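Local coordinates for protein cytochrome P450 (Zobellia galactanivorans, PDB 6G5O) that belongs to the cytochrome P450 family, haem-thiolate proteins of largely helical fold, and holds a protoporphyrin IX containing iron, at residues F143-S146 with E147-I150; Y173-I176 with D177-D181. All blocks are in the same frame, centred on the assembly; numbering follows the deposited sequence.

Contact 1 (F143-S146 with E147-I150); sequences FSES and ETWI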
loop_
_atom_site.group_PDB
_atom_site.type_symbol
_atom_site.label_atom_id
_atom_site.label_comp_id
_atom_site.label_asym_id
_atom_site.label_seq_id
_atom_site.Cartn_x
_atom_site.Cartn_y
_atom_site.Cartn_z
ATOM N N PHE A 143 -14.687 9.506 14.504
ATOM C CA PHE A 143 -13.671 10.345 13.879
ATOM C C PHE A 143 -12.468 10.677 14.778
ATOM O O PHE A 143 -11.317 10.702 14.325
ATOM C CB PHE A 143 -14.344 11.606 13.399
ATOM C CG PHE A 143 -13.419 12.586 12.738
ATOM C CD1 PHE A 143 -12.759 13.543 13.511
ATOM C CD2 PHE A 143 -13.191 12.545 11.346
ATOM C CE1 PHE A 143 -11.909 14.461 12.904
ATOM C CE2 PHE A 143 -12.341 13.460 10.751
ATOM C CZ PHE A 143 -11.712 14.422 11.526
ATOM N N SER A 144 -12.723 10.910 16.055
ATOM C CA SER A 144 -11.664 11.352 16.988
ATOM C C SER A 144 -10.554 10.319 17.205
ATOM O O SER A 144 -9.475 10.652 17.685
ATOM C CB SER A 144 -12.295 11.675 18.332
ATOM O OG SER A 144 -12.665 10.467 18.986
ATOM N N GLU A 145 -10.809 9.056 16.856
ATOM C CA GLU A 145 -9.761 8.025 16.988
ATOM C C GLU A 145 -8.554 8.328 16.087
ATOM O O GLU A 145 -7.447 7.864 16.345
ATOM C CB GLU A 145 -10.352 6.641 16.692
ATOM C CG GLU A 145 -9.574 5.468 17.259
ATOM C CD GLU A 145 -9.464 5.457 18.779
ATOM O OE1 GLU A 145 -8.511 4.813 19.272
ATOM O OE2 GLU A 145 -10.329 6.042 19.474
ATOM N N SER A 146 -8.772 9.102 15.019
ATOM C CA SER A 146 -7.692 9.529 14.122
ATOM C C SER A 146 -6.564 10.292 14.816
ATOM O O SER A 146 -5.394 10.225 14.363
ATOM C CB SER A 146 -8.241 10.412 13.002
ATOM O OG SER A 146 -8.761 11.620 13.499
ATOM N N GLU A 147 -6.900 11.010 15.905
ATOM C CA GLU A 147 -5.892 11.764 16.699
ATOM C C GLU A 147 -4.881 10.828 17.354
ATOM O O GLU A 147 -3.675 11.089 17.397
ATOM C CB GLU A 147 -6.554 12.665 17.759
ATOM C CG GLU A 147 -7.252 13.893 17.205
ATOM C CD GLU A 147 -6.352 14.791 16.324
ATOM O OE1 GLU A 147 -5.112 14.876 16.538
ATOM O OE2 GLU A 147 -6.905 15.401 15.392
ATOM N N THR A 148 -5.360 9.699 17.838
ATOM C CA THR A 148 -4.456 8.690 18.340
ATOM C C THR A 148 -3.478 8.255 17.271
ATOM O O THR A 148 -2.249 8.202 17.502
ATOM C CB THR A 148 -5.244 7.485 18.865
ATOM O OG1 THR A 148 -6.173 7.951 19.859
ATOM C CG2 THR A 148 -4.300 6.424 19.426
ATOM N N TRP A 149 -4.006 7.939 16.090
ATOM C CA TRP A 149 -3.165 7.428 15.000
ATOM C C TRP A 149 -2.198 8.505 14.501
ATOM O O TRP A 149 -1.037 8.232 14.231
ATOM C CB TRP A 149 -4.039 6.855 13.870
ATOM C CG TRP A 149 -5.029 5.858 14.383
ATOM C CD1 TRP A 149 -4.883 5.057 15.474
ATOM C CD2 TRP A 149 -6.329 5.584 13.860
ATOM N NE1 TRP A 149 -6.017 4.317 15.671
ATOM C CE2 TRP A 149 -6.908 4.604 14.678
ATOM C CE3 TRP A 149 -7.056 6.078 12.770
ATOM C CZ2 TRP A 149 -8.174 4.094 14.448
ATOM C CZ3 TRP A 149 -8.293 5.568 12.522
ATOM C CH2 TRP A 149 -8.857 4.590 13.367
ATOM N N ILE A 150 -2.665 9.721 14.404
ATOM C CA ILE A 150 -1.764 10.822 14.041
ATOM C C ILE A 150 -0.607 11.024 15.045
ATOM O O ILE A 150 0.532 11.239 14.634
ATOM C CB ILE A 150 -2.546 12.124 13.878
ATOM C CG1 ILE A 150 -3.449 12.022 12.653
ATOM C CG2 ILE A 150 -1.584 13.300 13.722
ATOM C CD1 ILE A 150 -4.596 13.009 12.656
HETATM O O HOH W 1 -7.903 14.182 12.822
#

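Contact 2 (Y173-I176 with D177-D181); sequences YHYI and DEQID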
loop_
_atom_site.group_PDB
_atom_site.type_symbol
_atom_site.label_atom_id
_atom_site.label_comp_id
_atom_site.label_asym_id
_atom_site.label_seq_id
_atom_site.Cartn_x
_atom_site.Cartn_y
_atom_site.Cartn_z
ATOM N N TYR A 173 0.474 -3.322 18.800
ATOM C CA TYR A 173 -0.127 -4.617 19.113
ATOM C C TYR A 173 -0.968 -4.544 20.386
ATOM O O TYR A 173 -2.055 -5.109 20.443
ATOM C CB TYR A 173 0.908 -5.743 19.196
ATOM C CG TYR A 173 1.810 -5.880 17.987
ATOM C CD1 TYR A 173 1.451 -5.377 16.710
ATOM C CD2 TYR A 173 3.035 -6.552 18.100
ATOM C CE1 TYR A 173 2.305 -5.514 15.616
ATOM C CE2 TYR A 173 3.885 -6.701 17.010
ATOM C CZ TYR A 173 3.525 -6.177 15.774
ATOM O OH TYR A 173 4.409 -6.327 14.720
ATOM N N HIS A 174 -0.500 -3.807 21.378
ATOM C CA HIS A 174 -1.248 -3.639 22.627
ATOM C C HIS A 174 -2.497 -2.763 22.427
ATOM O O HIS A 174 -3.531 -3.029 23.012
ATOM C CB HIS A 174 -0.331 -3.065 23.741
ATOM C CG HIS A 174 -1.064 -2.621 24.977
ATOM N ND1 HIS A 174 -1.308 -3.464 26.047
ATOM C CD2 HIS A 174 -1.607 -1.422 25.311
ATOM C CE1 HIS A 174 -1.966 -2.801 26.983
ATOM N NE2 HIS A 174 -2.165 -1.562 26.559
ATOM N N TYR A 175 -2.417 -1.736 21.594
ATOM C CA TYR A 175 -3.585 -0.934 21.329
ATOM C C TYR A 175 -4.677 -1.768 20.629
ATOM O O TYR A 175 -5.863 -1.617 20.926
ATOM C CB TYR A 175 -3.191 0.292 20.507
ATOM C CG TYR A 175 -4.337 1.014 19.866
ATOM C CD1 TYR A 175 -4.800 0.636 18.608
ATOM C CD2 TYR A 175 -4.931 2.092 20.487
ATOM C CE1 TYR A 175 -5.825 1.329 17.981
ATOM C CE2 TYR A 175 -5.958 2.785 19.885
ATOM C CZ TYR A 175 -6.412 2.400 18.624
ATOM O OH TYR A 175 -7.458 3.087 18.033
ATOM N N ILE A 176 -4.269 -2.642 19.716
ATOM C CA ILE A 176 -5.207 -3.526 19.011
ATOM C C ILE A 176 -5.838 -4.476 20.020
ATOM O O ILE A 176 -7.061 -4.588 20.050
ATOM C CB ILE A 176 -4.531 -4.348 17.874
ATOM C CG1 ILE A 176 -4.002 -3.434 16.762
ATOM C CG2 ILE A 176 -5.476 -5.400 17.277
ATOM C CD1 ILE A 176 -5.059 -2.797 15.916
ATOM N N ASP A 177 -5.014 -5.135 20.851
ATOM C CA ASP A 177 -5.514 -5.978 21.987
ATOM C C ASP A 177 -6.574 -5.245 22.802
ATOM O O ASP A 177 -7.617 -5.834 23.127
ATOM C CB ASP A 177 -4.393 -6.388 22.955
ATOM C CG ASP A 177 -3.533 -7.501 22.429
ATOM O OD1 ASP A 177 -4.057 -8.387 21.720
ATOM O OD2 ASP A 177 -2.313 -7.494 22.747
ATOM N N GLU A 178 -6.326 -3.959 23.096
ATOM C CA GLU A 178 -7.268 -3.172 23.904
ATOM C C GLU A 178 -8.597 -2.937 23.196
ATOM O O GLU A 178 -9.647 -3.113 23.810
ATOM C CB GLU A 178 -6.672 -1.827 24.382
ATOM C CG GLU A 178 -5.532 -1.902 25.413
ATOM C CD GLU A 178 -5.706 -2.970 26.515
ATOM O OE1 GLU A 178 -4.840 -3.881 26.624
ATOM O OE2 GLU A 178 -6.702 -2.906 27.280
ATOM N N GLN A 179 -8.571 -2.551 21.916
ATOM C CA GLN A 179 -9.809 -2.392 21.176
ATOM C C GLN A 179 -10.577 -3.720 21.021
ATOM O O GLN A 179 -11.798 -3.723 21.039
ATOM C CB GLN A 179 -9.532 -1.800 19.793
ATOM C CG GLN A 179 -8.791 -0.457 19.801
ATOM C CD GLN A 179 -9.608 0.640 20.380
ATOM O OE1 GLN A 179 -10.852 0.707 20.215
ATOM N NE2 GLN A 179 -8.939 1.489 21.113
ATOM N N ILE A 180 -9.879 -4.845 20.850
ATOM C CA ILE A 180 -10.570 -6.149 20.717
ATOM C C ILE A 180 -11.315 -6.436 22.026
ATOM O O ILE A 180 -12.500 -6.769 22.002
ATOM C CB ILE A 180 -9.598 -7.292 20.319
ATOM C CG1 ILE A 180 -9.172 -7.099 18.877
ATOM C CG2 ILE A 180 -10.238 -8.684 20.421
ATOM C CD1 ILE A 180 -7.964 -7.900 18.459
ATOM N N ASP A 181 -10.642 -6.211 23.156
ATOM C CA ASP A 181 -11.251 -6.363 24.493
ATOM C C ASP A 181 -12.445 -5.441 24.719
ATOM O O ASP A 181 -13.482 -5.924 25.195
ATOM C CB ASP A 181 -10.216 -6.190 25.632
ATOM C CG ASP A 181 -9.219 -7.379 25.725
ATOM O OD1 ASP A 181 -9.534 -8.486 25.209
ATOM O OD2 ASP A 181 -8.108 -7.207 26.304
#

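Contact 1 (F143-S146 with E147-I150)
I150 N donates to S146 O at 2.8 Å with an N-H...O angle of 163°, a regular alpha-helical bond, while nearer the beginning E147 N reaches S144 O at 3.2 Å from well above the carbonyl plane, the three-residue span of a tight turn. Between them the bonds to E145 O from T148 N and W149 N are weak. All this lies near the N-terminal end of helix 145-152. There F143 O accepts twice from S146: OG bonds it at 2.8 Å, nearly along the C=O axis, and S146 N gives the same oxygen a second bond. The hydroxyl can turn back this way because OG sits between the backbone N and the carbonyl carbon (chi1 65°). One water links S146 OG to E147 OE2, donating to both and standing 3.0 Å from the carboxylate oxygen. On another side of the turn, W149 lays its indole against the backbone, E145 O standing 3.5 Å above the ring plane over its centre. The side chain of E145 crosses the indole at about a right angle, and CG presses on the benzo part, 3.4 Å from W149 CZ2. T148 runs alongside E145, pointing the same way. I150 tucks CG1 against S146 O, 3.2 Å away, beside the backbone bond. F218 meets the W149 ring edge-to-face, and I150 touches R129 and S132 of helix 122-139. Y175 OH probably bonds W149 NE1 and perhaps E145 OE1, but its modelled separation from E145 OE1 is too short to be trusted and that bond is doubtful; if real, it would help hold the partly exposed carboxylate and the buried indole in their mutual positions.

Contact 2 (Y173-I176 with D177-D181)
The H174 imidazole and the Y175 phenol each carry on one face the CG methylene of the residue four places on. E178 CG stands over the H174 ring, 4.0 Å from its centroid, and Q179 CG over that of Y175 at 4.1 Å: two CH-pi contacts, one after the other. The flat ends follow over the same faces, near the rims. The E178 carboxylate, turned 29° from the imidazole plane, brings OE1 above the rim at H174 CE1, 3.1 Å away. The Q179 amide leans 38° from the phenol, NE2 lying above the rim 3.5 Å from Y175 CE2. Both long chains bend at chi2, which folds their flat ends back toward the rings. This i to i+4 pairing follows the turns of helix 169-185, which probably takes the place of helix G on the distal side of the P450 fold; D177 N to Y173 O (3.0 Å) and the next three backbone bonds are regular. The hydrophobic flank is built by I176 and I180, CG2 of the first meeting CD1 of the second at 3.7 Å; Y192 touches both, and F218 of helix 207-220 packs on I176. Farther along, D181 makes a salt bridge with K207.

In the fold
Contact 1 closes before contact 2 opens: the first lies near the N-terminal end of helix 145-152, the second in the middle of helix 169-185, the next helix in the chain, with residues 155-166 between them unmodelled. Their order is consistent with helices F and G of P450s. The contact centres lie 15 Å apart on the same side of the chain's centre, and the helices meet directly: the Y175 ring packs on T148, its hydroxyl probably reaches helix 145-152, and Q179 approaches E145. F218 of helix 207-220 touches both W149 and I176. W149 lies about 10 Å and I176 about 11 Å from the haem, so the pair probably belongs to the distal lid region.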